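Local structure of Atg5 (Kluyveromyces marxianus, 3VQI) at residues D141-Q146 / P167-F172; W173-S178 / S182-V187; S69-W74 / D134-I139; W147-F152 / V211-V216. The protein is required for autophagic vesicle formation, cytoplasm-to-vacuole transport and nucleophagy, and is joined to Atg12 in the autophagy-essential Atg12-Atg5 conjugate. One frame throughout, in Å; residues are numbered along the deposited sequence.

Interaction 1. Residues D141-Q146 / P167-F172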
loop_
_atom_site.group_PDB
_atom_site.type_symbol
_atom_site.label_atom_id
_atom_site.label_comp_id
_atom_site.label_asym_id
_atom_site.label_seq_id
_atom_site.Cartn_x
_atom_site.Cartn_y
_atom_site.Cartn_z
ATOM N N ASP A 141 -10.277 1.175 9.746
ATOM C CA ASP A 141 -9.694 1.755 10.948
ATOM C C ASP A 141 -8.235 2.110 10.792
ATOM O O ASP A 141 -7.818 3.205 11.163
ATOM C CB ASP A 141 -9.807 0.797 12.121
ATOM C CG ASP A 141 -11.016 1.055 12.956
ATOM O OD1 ASP A 141 -12.144 0.839 12.452
ATOM O OD2 ASP A 141 -10.832 1.486 14.117
ATOM N N TYR A 142 -7.453 1.186 10.252
ATOM C CA TYR A 142 -6.034 1.439 10.088
ATOM C C TYR A 142 -5.776 2.539 9.080
ATOM O O TYR A 142 -5.031 3.474 9.358
ATOM C CB TYR A 142 -5.305 0.155 9.686
ATOM C CG TYR A 142 -3.804 0.296 9.518
ATOM C CD1 TYR A 142 -3.245 0.620 8.283
ATOM C CD2 TYR A 142 -2.941 0.072 10.594
ATOM C CE1 TYR A 142 -1.861 0.713 8.117
ATOM C CE2 TYR A 142 -1.555 0.163 10.444
ATOM C CZ TYR A 142 -1.022 0.482 9.206
ATOM O OH TYR A 142 0.346 0.563 9.059
ATOM N N TRP A 143 -6.378 2.424 7.903
ATOM C CA TRP A 143 -6.214 3.446 6.875
ATOM C C TRP A 143 -6.587 4.811 7.487
ATOM O O TRP A 143 -5.897 5.813 7.289
ATOM C CB TRP A 143 -7.133 3.135 5.698
ATOM C CG TRP A 143 -7.177 4.199 4.659
ATOM C CD1 TRP A 143 -6.223 4.481 3.728
ATOM C CD2 TRP A 143 -8.248 5.121 4.429
ATOM N NE1 TRP A 143 -6.636 5.517 2.925
ATOM C CE2 TRP A 143 -7.877 5.928 3.334
ATOM C CE3 TRP A 143 -9.487 5.340 5.043
ATOM C CZ2 TRP A 143 -8.702 6.937 2.836
ATOM C CZ3 TRP A 143 -10.308 6.347 4.545
ATOM C CH2 TRP A 143 -9.911 7.130 3.451
ATOM N N ARG A 144 -7.684 4.828 8.239
ATOM C CA ARG A 144 -8.162 6.043 8.896
ATOM C C ARG A 144 -7.037 6.678 9.710
ATOM O O ARG A 144 -6.620 7.811 9.454
ATOM C CB ARG A 144 -9.317 5.716 9.845
ATOM C CG ARG A 144 -10.204 6.904 10.125
ATOM C CD ARG A 144 -10.921 6.822 11.463
ATOM N NE ARG A 144 -12.056 7.750 11.552
ATOM C CZ ARG A 144 -12.038 9.034 11.181
ATOM N NH1 ARG A 144 -10.936 9.586 10.682
ATOM N NH2 ARG A 144 -13.133 9.777 11.305
ATOM N N HIS A 145 -6.557 5.923 10.695
ATOM C CA HIS A 145 -5.488 6.376 11.578
ATOM C C HIS A 145 -4.220 6.766 10.827
ATOM O O HIS A 145 -3.419 7.552 11.314
ATOM C CB HIS A 145 -5.198 5.308 12.640
ATOM C CG HIS A 145 -6.390 4.962 13.488
ATOM N ND1 HIS A 145 -7.301 5.909 13.914
ATOM C CD2 HIS A 145 -6.813 3.780 13.998
ATOM C CE1 HIS A 145 -8.233 5.326 14.648
ATOM N NE2 HIS A 145 -7.963 4.034 14.716
ATOM N N GLN A 146 -4.041 6.243 9.629
ATOM C CA GLN A 146 -2.873 6.612 8.856
ATOM C C GLN A 146 -3.056 8.066 8.429
ATOM O O GLN A 146 -2.122 8.862 8.485
ATOM C CB GLN A 146 -2.737 5.717 7.626
ATOM C CG GLN A 146 -1.345 5.162 7.436
ATOM C CD GLN A 146 -0.888 4.356 8.638
ATOM O OE1 GLN A 146 0.247 4.484 9.089
ATOM N NE2 GLN A 146 -1.771 3.522 9.161
ATOM N N PRO A 167 -20.235 11.517 7.274
ATOM C CA PRO A 167 -20.501 11.132 5.878
ATOM C C PRO A 167 -19.461 11.634 4.862
ATOM O O PRO A 167 -19.302 11.060 3.780
ATOM C CB PRO A 167 -21.895 11.709 5.625
ATOM C CG PRO A 167 -21.918 12.913 6.494
ATOM C CD PRO A 167 -21.297 12.404 7.776
ATOM N N ASP A 168 -18.757 12.701 5.227
ATOM C CA ASP A 168 -17.740 13.305 4.368
ATOM C C ASP A 168 -16.487 12.436 4.377
ATOM O O ASP A 168 -15.794 12.315 3.367
ATOM C CB ASP A 168 -17.427 14.719 4.859
ATOM C CG ASP A 168 -17.069 15.660 3.727
ATOM O OD1 ASP A 168 -17.806 15.685 2.717
ATOM O OD2 ASP A 168 -16.059 16.385 3.845
ATOM N N PHE A 169 -16.205 11.840 5.536
ATOM C CA PHE A 169 -15.077 10.931 5.699
ATOM C C PHE A 169 -15.441 9.555 5.138
ATOM O O PHE A 169 -14.624 8.899 4.481
ATOM C CB PHE A 169 -14.698 10.790 7.175
ATOM C CG PHE A 169 -13.858 9.575 7.463
ATOM C CD1 PHE A 169 -14.449 8.361 7.840
ATOM C CD2 PHE A 169 -12.484 9.617 7.268
ATOM C CE1 PHE A 169 -13.671 7.207 8.012
ATOM C CE2 PHE A 169 -11.702 8.477 7.435
ATOM C CZ PHE A 169 -12.297 7.267 7.806
ATOM N N GLU A 170 -16.671 9.121 5.424
ATOM C CA GLU A 170 -17.216 7.831 4.957
ATOM C C GLU A 170 -17.168 7.850 3.454
ATOM O O GLU A 170 -16.946 6.845 2.824
ATOM C CB GLU A 170 -18.680 7.675 5.407
ATOM C CG GLU A 170 -19.302 6.257 5.293
ATOM C CD GLU A 170 -18.477 5.204 6.022
ATOM O OE1 GLU A 170 -17.789 5.576 7.003
ATOM O OE2 GLU A 170 -18.501 4.006 5.631
ATOM N N ASN A 171 -17.427 9.021 2.896
ATOM C CA ASN A 171 -17.405 9.230 1.458
ATOM C C ASN A 171 -15.935 9.140 1.024
ATOM O O ASN A 171 -15.627 8.727 -0.096
ATOM C CB ASN A 171 -17.970 10.625 1.110
ATOM C CG ASN A 171 -18.313 10.755 -0.339
ATOM O OD1 ASN A 171 -18.613 11.839 -0.826
ATOM N ND2 ASN A 171 -18.284 9.632 -1.047
ATOM N N PHE A 172 -15.032 9.549 1.916
ATOM C CA PHE A 172 -13.585 9.517 1.648
ATOM C C PHE A 172 -13.177 8.054 1.498
ATOM O O PHE A 172 -12.487 7.676 0.555
ATOM C CB PHE A 172 -12.832 10.176 2.818
ATOM C CG PHE A 172 -11.379 10.453 2.547
ATOM C CD1 PHE A 172 -10.945 10.811 1.277
ATOM C CD2 PHE A 172 -10.454 10.419 3.586
ATOM C CE1 PHE A 172 -9.612 11.128 1.040
ATOM C CE2 PHE A 172 -9.110 10.736 3.358
ATOM C CZ PHE A 172 -8.692 11.094 2.082
#
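R144 lays its guanidinium flat on the ring of F169, a cation-pi stack in the helical bundle region of Atg5 where helices 135-155 and 166-178 meet. R144 CZ stands 3.7 Å from the centroid of the F169 ring, almost over its centre, and the two planes differ by only 9°. The R144 chain, extended from CG to NE, crosses F169 obliquely, and its NH1 ends 3.5 Å from F169 CE2. The segment axes stay 12.1 Å apart, and long side chains span the distance. The tight part is aromatic and buried: the six-membered ring of W143 lies obliquely against two phenylalanines, with CZ3 3.9 Å from F169 CE2 and CH2 over one face of the F172 ring. The indole of W143 reaches across the gap because CG lies opposite the backbone N (chi1 173°); its NE1 is hydrogen-bonded to the carbonyl of I265. R144 forms the more open side, partly exposed although its stack is close. The contact thus passes from apolar aromatic packing to a partly exposed cation over the F169 face, probably stabilised by the pi face beneath it while keeping some access to water.

Interaction 2. Residues W173-S178 / S182-V187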
loop_
_atom_site.group_PDB
_atom_site.type_symbol
_atom_site.label_atom_id
_atom_site.label_comp_id
_atom_site.label_asym_id
_atom_site.label_seq_id
_atom_site.Cartn_x
_atom_site.Cartn_y
_atom_site.Cartn_z
ATOM N N TRP A 173 -13.637 7.233 2.436
ATOM C CA TRP A 173 -13.360 5.804 2.418
ATOM C C TRP A 173 -13.922 5.211 1.132
ATOM O O TRP A 173 -13.185 4.642 0.318
ATOM C CB TRP A 173 -14.011 5.135 3.630
ATOM C CG TRP A 173 -13.958 3.623 3.628
ATOM C CD1 TRP A 173 -15.021 2.767 3.734
ATOM C CD2 TRP A 173 -12.785 2.798 3.571
ATOM N NE1 TRP A 173 -14.583 1.461 3.749
ATOM C CE2 TRP A 173 -13.214 1.451 3.651
ATOM C CE3 TRP A 173 -11.411 3.065 3.462
ATOM C CZ2 TRP A 173 -12.325 0.374 3.627
ATOM C CZ3 TRP A 173 -10.521 1.991 3.438
ATOM C CH2 TRP A 173 -10.987 0.660 3.522
ATOM N N VAL A 174 -15.229 5.369 0.946
ATOM C CA VAL A 174 -15.917 4.850 -0.224
ATOM C C VAL A 174 -15.220 5.170 -1.549
ATOM O O VAL A 174 -15.216 4.340 -2.459
ATOM C CB VAL A 174 -17.381 5.355 -0.270
ATOM C CG1 VAL A 174 -17.999 5.074 -1.626
ATOM C CG2 VAL A 174 -18.197 4.658 0.807
ATOM N N SER A 175 -14.619 6.354 -1.656
ATOM C CA SER A 175 -13.939 6.744 -2.890
ATOM C C SER A 175 -12.865 5.730 -3.278
ATOM O O SER A 175 -12.645 5.453 -4.463
ATOM C CB SER A 175 -13.285 8.110 -2.727
ATOM O OG SER A 175 -12.100 8.004 -1.954
ATOM N N ILE A 176 -12.201 5.177 -2.267
ATOM C CA ILE A 176 -11.148 4.207 -2.490
ATOM C C ILE A 176 -11.694 2.858 -2.952
ATOM O O ILE A 176 -11.008 2.118 -3.667
ATOM C CB ILE A 176 -10.295 4.048 -1.212
ATOM C CG1 ILE A 176 -9.544 5.359 -0.967
ATOM C CG2 ILE A 176 -9.337 2.870 -1.343
ATOM C CD1 ILE A 176 -8.502 5.284 0.078
ATOM N N LEU A 177 -12.928 2.549 -2.567
ATOM C CA LEU A 177 -13.546 1.288 -2.962
ATOM C C LEU A 177 -14.236 1.445 -4.315
ATOM O O LEU A 177 -14.215 0.535 -5.137
ATOM C CB LEU A 177 -14.566 0.844 -1.903
ATOM C CG LEU A 177 -14.053 0.748 -0.461
ATOM C CD1 LEU A 177 -15.219 0.586 0.516
ATOM C CD2 LEU A 177 -13.069 -0.412 -0.349
ATOM N N SER A 178 -14.827 2.612 -4.554
ATOM C CA SER A 178 -15.539 2.858 -5.804
ATOM C C SER A 178 -14.643 3.415 -6.891
ATOM O O SER A 178 -15.032 3.468 -8.057
ATOM C CB SER A 178 -16.696 3.832 -5.585
ATOM O OG SER A 178 -16.219 5.154 -5.405
ATOM N N SER A 182 -12.501 12.095 -8.072
ATOM C CA SER A 182 -12.881 13.464 -7.731
ATOM C C SER A 182 -13.401 13.471 -6.304
ATOM O O SER A 182 -13.189 14.427 -5.549
ATOM C CB SER A 182 -13.960 13.966 -8.695
ATOM O OG SER A 182 -13.492 13.873 -10.031
ATOM N N ASP A 183 -14.084 12.392 -5.940
ATOM C CA ASP A 183 -14.613 12.266 -4.592
ATOM C C ASP A 183 -13.453 12.183 -3.608
ATOM O O ASP A 183 -13.506 12.748 -2.516
ATOM C CB ASP A 183 -15.477 11.014 -4.478
ATOM C CG ASP A 183 -16.924 11.259 -4.876
ATOM O OD1 ASP A 183 -17.184 12.198 -5.670
ATOM O OD2 ASP A 183 -17.800 10.501 -4.400
ATOM N N PHE A 184 -12.398 11.476 -4.006
ATOM C CA PHE A 184 -11.225 11.312 -3.164
ATOM C C PHE A 184 -10.484 12.641 -3.016
ATOM O O PHE A 184 -10.283 13.122 -1.899
ATOM C CB PHE A 184 -10.299 10.232 -3.755
ATOM C CG PHE A 184 -9.021 10.041 -2.985
ATOM C CD1 PHE A 184 -7.846 10.664 -3.402
ATOM C CD2 PHE A 184 -9.006 9.287 -1.815
ATOM C CE1 PHE A 184 -6.675 10.545 -2.665
ATOM C CE2 PHE A 184 -7.845 9.157 -1.067
ATOM C CZ PHE A 184 -6.674 9.789 -1.492
ATOM N N MET A 185 -10.092 13.238 -4.139
ATOM C CA MET A 185 -9.380 14.521 -4.117
ATOM C C MET A 185 -10.175 15.575 -3.348
ATOM O O MET A 185 -9.606 16.438 -2.686
ATOM C CB MET A 185 -9.132 15.032 -5.545
ATOM C CG MET A 185 -8.241 14.142 -6.397
ATOM S SD MET A 185 -6.558 13.981 -5.744
ATOM C CE MET A 185 -5.764 15.449 -6.479
ATOM N N ALA A 186 -11.497 15.487 -3.439
ATOM C CA ALA A 186 -12.384 16.432 -2.775
ATOM C C ALA A 186 -12.081 16.542 -1.298
ATOM O O ALA A 186 -11.777 17.629 -0.806
ATOM C CB ALA A 186 -13.836 16.019 -2.976
ATOM N N VAL A 187 -12.168 15.417 -0.593
ATOM C CA VAL A 187 -11.908 15.397 0.842
ATOM C C VAL A 187 -10.416 15.553 1.159
ATOM O O VAL A 187 -10.048 16.111 2.193
ATOM C CB VAL A 187 -12.446 14.103 1.477
ATOM C CG1 VAL A 187 -12.293 14.156 2.981
ATOM C CG2 VAL A 187 -13.907 13.922 1.101
#
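Segments 173-178 and 182-187 run nearly antiparallel, their axes 8.4 Å apart at closest approach and their N-to-C directions at 153°, with the CA atoms of S175 and F184 only 5.3 Å apart. They form a helical hairpin in the bundle region of Atg5: helix 166-178 ends, the chain turns within a few residues, and helix 181-189 returns alongside. S175 sits where the backbones come closest. Its CB faces CB of D183 at 4.0 Å and also touches the base of F184. The hydroxyl of S175, set between its backbone N and carbonyl carbon (chi1 76°), is turned back to hydrogen-bond the carbonyl of F172 in its own helix, which satisfies this buried polar atom. The same oxygen meets the F184 ring at its edge, in the ring plane. Beside it, I176 lies obliquely to F184, offering CG1 and CD1 to the CD2-CE2 side of the ring. F184 also meets the rings of F172 and W12, which tie helix 181-189 to the middle of helix 166-178 and to the N-terminal helix 6-12. D183 marks the outer side, where OD2 makes a weak bond to N171. At the closest point of the ring with the serine, S175 OG lies 3.4 Å from F184 CD2.

Interaction 3. Residues S69-W74 / D134-I139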
loop_
_atom_site.group_PDB
_atom_site.type_symbol
_atom_site.label_atom_id
_atom_site.label_comp_id
_atom_site.label_asym_id
_atom_site.label_seq_id
_atom_site.Cartn_x
_atom_site.Cartn_y
_atom_site.Cartn_z
ATOM N N SER A 69 -12.932 -18.763 8.486
ATOM C CA SER A 69 -13.368 -17.623 7.682
ATOM C C SER A 69 -12.479 -17.316 6.484
ATOM O O SER A 69 -11.540 -18.055 6.176
ATOM C CB SER A 69 -13.451 -16.368 8.552
ATOM O OG SER A 69 -12.193 -15.719 8.654
ATOM N N ASP A 70 -12.794 -16.209 5.816
ATOM C CA ASP A 70 -12.042 -15.748 4.658
ATOM C C ASP A 70 -11.030 -14.673 5.050
ATOM O O ASP A 70 -10.392 -14.083 4.191
ATOM C CB ASP A 70 -12.989 -15.169 3.607
ATOM C CG ASP A 70 -13.816 -16.232 2.905
ATOM O OD1 ASP A 70 -14.480 -15.879 1.904
ATOM O OD2 ASP A 70 -13.811 -17.410 3.343
ATOM N N TYR A 71 -10.881 -14.419 6.344
ATOM C CA TYR A 71 -9.949 -13.393 6.802
ATOM C C TYR A 71 -8.895 -13.877 7.785
ATOM O O TYR A 71 -7.684 -13.844 7.493
ATOM C CB TYR A 71 -10.729 -12.250 7.440
ATOM C CG TYR A 71 -11.372 -11.344 6.430
ATOM C CD1 TYR A 71 -10.588 -10.519 5.616
ATOM C CD2 TYR A 71 -12.760 -11.277 6.305
ATOM C CE1 TYR A 71 -11.170 -9.641 4.708
ATOM C CE2 TYR A 71 -13.356 -10.400 5.403
ATOM C CZ TYR A 71 -12.557 -9.580 4.611
ATOM O OH TYR A 71 -13.139 -8.652 3.774
ATOM N N ARG A 72 -9.380 -14.301 8.952
ATOM C CA ARG A 72 -8.560 -14.804 10.040
ATOM C C ARG A 72 -7.621 -15.923 9.610
ATOM O O ARG A 72 -8.035 -16.877 8.945
ATOM C CB ARG A 72 -9.460 -15.296 11.166
ATOM N N ASN A 73 -6.357 -15.786 9.994
ATOM C CA ASN A 73 -5.320 -16.768 9.700
ATOM C C ASN A 73 -4.855 -16.895 8.251
ATOM O O ASN A 73 -4.167 -17.857 7.902
ATOM C CB ASN A 73 -5.744 -18.132 10.230
ATOM C CG ASN A 73 -6.010 -18.103 11.713
ATOM O OD1 ASN A 73 -7.128 -18.359 12.163
ATOM N ND2 ASN A 73 -4.987 -17.777 12.487
ATOM N N TRP A 74 -5.232 -15.948 7.399
ATOM C CA TRP A 74 -4.755 -15.986 6.024
ATOM C C TRP A 74 -3.749 -14.872 5.873
ATOM O O TRP A 74 -3.788 -13.897 6.609
ATOM C CB TRP A 74 -5.868 -15.756 5.009
ATOM C CG TRP A 74 -6.913 -16.814 4.961
ATOM C CD1 TRP A 74 -8.086 -16.857 5.684
ATOM C CD2 TRP A 74 -6.908 -17.980 4.136
ATOM N NE1 TRP A 74 -8.806 -17.979 5.349
ATOM C CE2 TRP A 74 -8.109 -18.688 4.400
ATOM C CE3 TRP A 74 -6.007 -18.500 3.198
ATOM C CZ2 TRP A 74 -8.433 -19.889 3.755
ATOM C CZ3 TRP A 74 -6.325 -19.694 2.555
ATOM C CH2 TRP A 74 -7.534 -20.377 2.839
ATOM N N ASP A 134 -10.839 -8.585 10.798
ATOM C CA ASP A 134 -12.160 -8.045 10.527
ATOM C C ASP A 134 -12.327 -7.409 9.163
ATOM O O ASP A 134 -13.032 -6.411 9.017
ATOM C CB ASP A 134 -12.542 -7.042 11.614
ATOM C CG ASP A 134 -12.997 -7.718 12.883
ATOM O OD1 ASP A 134 -13.084 -7.032 13.923
ATOM O OD2 ASP A 134 -13.275 -8.938 12.837
ATOM N N GLY A 135 -11.685 -7.996 8.162
ATOM C CA GLY A 135 -11.795 -7.481 6.818
ATOM C C GLY A 135 -11.770 -5.975 6.670
ATOM O O GLY A 135 -11.013 -5.279 7.353
ATOM N N HIS A 136 -12.619 -5.477 5.778
ATOM C CA HIS A 136 -12.688 -4.058 5.483
ATOM C C HIS A 136 -12.790 -3.159 6.700
ATOM O O HIS A 136 -12.113 -2.129 6.769
ATOM C CB HIS A 136 -13.831 -3.799 4.503
ATOM C CG HIS A 136 -13.642 -4.491 3.189
ATOM N ND1 HIS A 136 -13.974 -5.812 2.993
ATOM C CD2 HIS A 136 -13.045 -4.080 2.046
ATOM C CE1 HIS A 136 -13.584 -6.189 1.789
ATOM N NE2 HIS A 136 -13.015 -5.158 1.193
ATOM N N SER A 137 -13.610 -3.552 7.669
ATOM C CA SER A 137 -13.770 -2.772 8.893
ATOM C C SER A 137 -12.397 -2.471 9.472
ATOM O O SER A 137 -12.066 -1.327 9.781
ATOM C CB SER A 137 -14.575 -3.570 9.915
ATOM O OG SER A 137 -15.514 -4.415 9.266
ATOM N N GLN A 138 -11.592 -3.513 9.603
ATOM C CA GLN A 138 -10.253 -3.383 10.160
ATOM C C GLN A 138 -9.335 -2.550 9.279
ATOM O O GLN A 138 -8.594 -1.696 9.781
ATOM C CB GLN A 138 -9.648 -4.766 10.362
ATOM C CG GLN A 138 -8.387 -4.784 11.184
ATOM C CD GLN A 138 -7.861 -6.198 11.372
ATOM O OE1 GLN A 138 -8.602 -7.173 11.223
ATOM N NE2 GLN A 138 -6.590 -6.318 11.708
ATOM N N ILE A 139 -9.377 -2.802 7.971
ATOM C CA ILE A 139 -8.537 -2.063 7.052
ATOM C C ILE A 139 -8.914 -0.592 7.128
ATOM O O ILE A 139 -8.064 0.298 7.057
ATOM C CB ILE A 139 -8.706 -2.573 5.597
ATOM C CG1 ILE A 139 -8.236 -4.023 5.491
ATOM C CG2 ILE A 139 -7.912 -1.707 4.640
ATOM C CD1 ILE A 139 -8.305 -4.584 4.097
#
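Y71 lays one face of its ring over the backbone of G135, where a loop of the ubiquitin-fold UblA domain meets the beginning of the segment that leads into helix 135-155. The apolar part is a CH-pi contact: G135 CA lies over the face of the Y71 ring, 22° off the normal, though its closeness in the model is doubtful. With no side chain on G135, the ring can settle directly on the main chain; the backbone of G135 has a positive phi of 41°. Y71 CG is anti to its carbonyl carbon (chi1 -77°), which sends the phenol over the glycine and on to H136. Among polar neighbours, Y71 OH and H136 ND1 are 3.1 Å apart, the two side chains crossing at about a right angle, while the imidazole also meets the ring of F50 from helix 48-59. Hydrogen bonds within each segment hold the partners in shape. S69 OG accepts from Y71 N at 3.0 Å in an ST turn and also from R72 N, and a type II turn from Y71 to W74 follows. W74 NE1 bonds to S69 O at 2.9 Å. Within 134-139, Q138 OE1 accepts from D134 N at 2.7 Å, in the carbonyl plane, and from V133 N as well. The chemistry therefore joins an aromatic face to bare backbone, made possible by the missing side chain of G135, with both sides held by local bonds.

Interaction 4. Residues W147-F152 / V211-V216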
loop_
_atom_site.group_PDB
_atom_site.type_symbol
_atom_site.label_atom_id
_atom_site.label_comp_id
_atom_site.label_asym_id
_atom_site.label_seq_id
_atom_site.Cartn_x
_atom_site.Cartn_y
_atom_site.Cartn_z
ATOM N N TRP A 147 -4.266 8.413 7.995
ATOM C CA TRP A 147 -4.546 9.783 7.567
ATOM C C TRP A 147 -4.560 10.706 8.769
ATOM O O TRP A 147 -4.082 11.837 8.712
ATOM C CB TRP A 147 -5.890 9.866 6.837
ATOM C CG TRP A 147 -5.725 9.777 5.366
ATOM C CD1 TRP A 147 -5.958 8.693 4.582
ATOM C CD2 TRP A 147 -5.189 10.791 4.509
ATOM N NE1 TRP A 147 -5.595 8.962 3.286
ATOM C CE2 TRP A 147 -5.120 10.245 3.211
ATOM C CE3 TRP A 147 -4.761 12.112 4.711
ATOM C CZ2 TRP A 147 -4.637 10.972 2.109
ATOM C CZ3 TRP A 147 -4.281 12.840 3.616
ATOM C CH2 TRP A 147 -4.223 12.263 2.330
ATOM N N LYS A 148 -5.115 10.200 9.860
ATOM C CA LYS A 148 -5.189 10.948 11.093
ATOM C C LYS A 148 -3.757 11.299 11.458
ATOM O O LYS A 148 -3.521 12.200 12.257
ATOM C CB LYS A 148 -5.820 10.074 12.181
ATOM C CG LYS A 148 -6.286 10.812 13.435
ATOM C CD LYS A 148 -7.246 9.926 14.237
ATOM C CE LYS A 148 -7.891 10.662 15.407
ATOM N NZ LYS A 148 -8.957 9.823 16.035
ATOM N N GLN A 149 -2.810 10.583 10.852
ATOM C CA GLN A 149 -1.382 10.780 11.097
ATOM C C GLN A 149 -0.728 11.665 10.051
ATOM O O GLN A 149 -0.052 12.628 10.387
ATOM C CB GLN A 149 -0.664 9.426 11.133
ATOM C CG GLN A 149 0.820 9.502 11.475
ATOM C CD GLN A 149 1.453 8.130 11.716
ATOM O OE1 GLN A 149 0.908 7.300 12.454
ATOM N NE2 GLN A 149 2.611 7.893 11.103
ATOM N N ALA A 150 -0.909 11.332 8.780
ATOM C CA ALA A 150 -0.318 12.132 7.713
ATOM C C ALA A 150 -0.813 13.574 7.836
ATOM O O ALA A 150 -0.233 14.503 7.276
ATOM C CB ALA A 150 -0.702 11.555 6.356
ATOM N N CYS A 151 -1.896 13.741 8.586
ATOM C CA CYS A 151 -2.497 15.049 8.801
ATOM C C CYS A 151 -1.579 15.877 9.710
ATOM O O CYS A 151 -1.168 16.987 9.349
ATOM C CB CYS A 151 -3.884 14.871 9.433
ATOM S SG CYS A 151 -4.982 16.305 9.306
ATOM N N PHE A 152 -1.267 15.326 10.885
ATOM C CA PHE A 152 -0.378 15.969 11.851
ATOM C C PHE A 152 0.903 16.405 11.164
ATOM O O PHE A 152 1.392 17.517 11.359
ATOM C CB PHE A 152 -0.011 14.990 12.956
ATOM C CG PHE A 152 -1.068 14.820 13.995
ATOM C CD1 PHE A 152 -1.366 15.857 14.873
ATOM C CD2 PHE A 152 -1.731 13.605 14.136
ATOM C CE1 PHE A 152 -2.305 15.687 15.885
ATOM C CE2 PHE A 152 -2.674 13.421 15.145
ATOM C CZ PHE A 152 -2.960 14.463 16.022
ATOM N N VAL A 211 11.359 0.318 7.035
ATOM C CA VAL A 211 10.851 1.657 6.716
ATOM C C VAL A 211 11.279 2.761 7.655
ATOM O O VAL A 211 11.152 2.649 8.869
ATOM C CB VAL A 211 9.295 1.753 6.673
ATOM C CG1 VAL A 211 8.808 1.503 5.292
ATOM C CG2 VAL A 211 8.668 0.789 7.654
ATOM N N LEU A 212 11.769 3.839 7.068
ATOM C CA LEU A 212 12.170 5.009 7.817
ATOM C C LEU A 212 11.094 6.051 7.533
ATOM O O LEU A 212 10.521 6.087 6.434
ATOM C CB LEU A 212 13.534 5.524 7.336
ATOM C CG LEU A 212 14.796 4.730 7.716
ATOM C CD1 LEU A 212 14.789 3.363 7.061
ATOM C CD2 LEU A 212 16.023 5.493 7.279
ATOM N N GLN A 213 10.795 6.874 8.532
ATOM C CA GLN A 213 9.816 7.930 8.356
ATOM C C GLN A 213 10.514 9.251 8.685
ATOM O O GLN A 213 10.306 9.847 9.747
ATOM C CB GLN A 213 8.603 7.704 9.253
ATOM C CG GLN A 213 7.374 8.449 8.763
ATOM C CD GLN A 213 6.127 8.074 9.526
ATOM O OE1 GLN A 213 5.625 6.955 9.410
ATOM N NE2 GLN A 213 5.621 9.008 10.321
ATOM N N PRO A 214 11.349 9.721 7.744
ATOM C CA PRO A 214 12.164 10.939 7.751
ATOM C C PRO A 214 11.348 12.197 7.978
ATOM O O PRO A 214 10.393 12.446 7.241
ATOM C CB PRO A 214 12.777 10.967 6.349
ATOM C CG PRO A 214 12.624 9.574 5.840
ATOM C CD PRO A 214 11.310 9.149 6.389
ATOM N N THR A 215 11.718 12.992 8.980
ATOM C CA THR A 215 11.017 14.247 9.225
ATOM C C THR A 215 11.479 15.193 8.123
ATOM O O THR A 215 12.643 15.588 8.084
ATOM C CB THR A 215 11.371 14.863 10.596
ATOM O OG1 THR A 215 10.689 14.151 11.635
ATOM C CG2 THR A 215 10.964 16.331 10.644
ATOM N N VAL A 216 10.565 15.528 7.217
ATOM C CA VAL A 216 10.873 16.417 6.110
ATOM C C VAL A 216 9.991 17.665 6.127
ATOM O O VAL A 216 8.910 17.681 5.540
ATOM C CB VAL A 216 10.685 15.705 4.765
ATOM C CG1 VAL A 216 11.105 16.620 3.627
ATOM C CG2 VAL A 216 11.491 14.427 4.747
#
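The ubiquitin-fold UblB domain touches the long helix 135-155 of the bundle region here, through Q149 on the helix and Q213 just after strand 211-212. It is a small surface contact between two glutamine ends. Both side chains start anti to the backbone N (chi1 -176° for Q149, -159° for Q213) and stay extended beyond CG, so they reach across from opposite directions and bring only their amides together. The amide of Q149 is probably turned over in the model, which leaves the polarity of the meeting unsettled; turned back, it may hydrogen-bond to Q213. The Q149 side chain also touches R203, on strand 202-205. Q213 is oriented from within its own domain, while Q149 comes to it from the helix. The stronger polar partner of Q213 is that same arginine: Q213 OE1 accepts a hydrogen bond from R203 NE.

In the fold
Interactions 1 and 2 are the buried pair, both using helix 166-178, with centres 10 Å apart; W143 touches I176 and W173, merging them into one largely aromatic core of the bundle region. Helix 135-155 is the shared element of interactions 1, 3 and 4: its start meets the UblA domain in the partly buried interaction 3, its middle faces helix 166-178, and its later turns meet the UblB domain in interaction 4, on the surface. The centres of interactions 3 and 4 are about 26 Å apart. The chemistry follows: aromatic and apolar groups inside, with one cation-pi stack at the edge of interaction 1, ring on backbone at the UblA junction, and amide ends at the UblB junction.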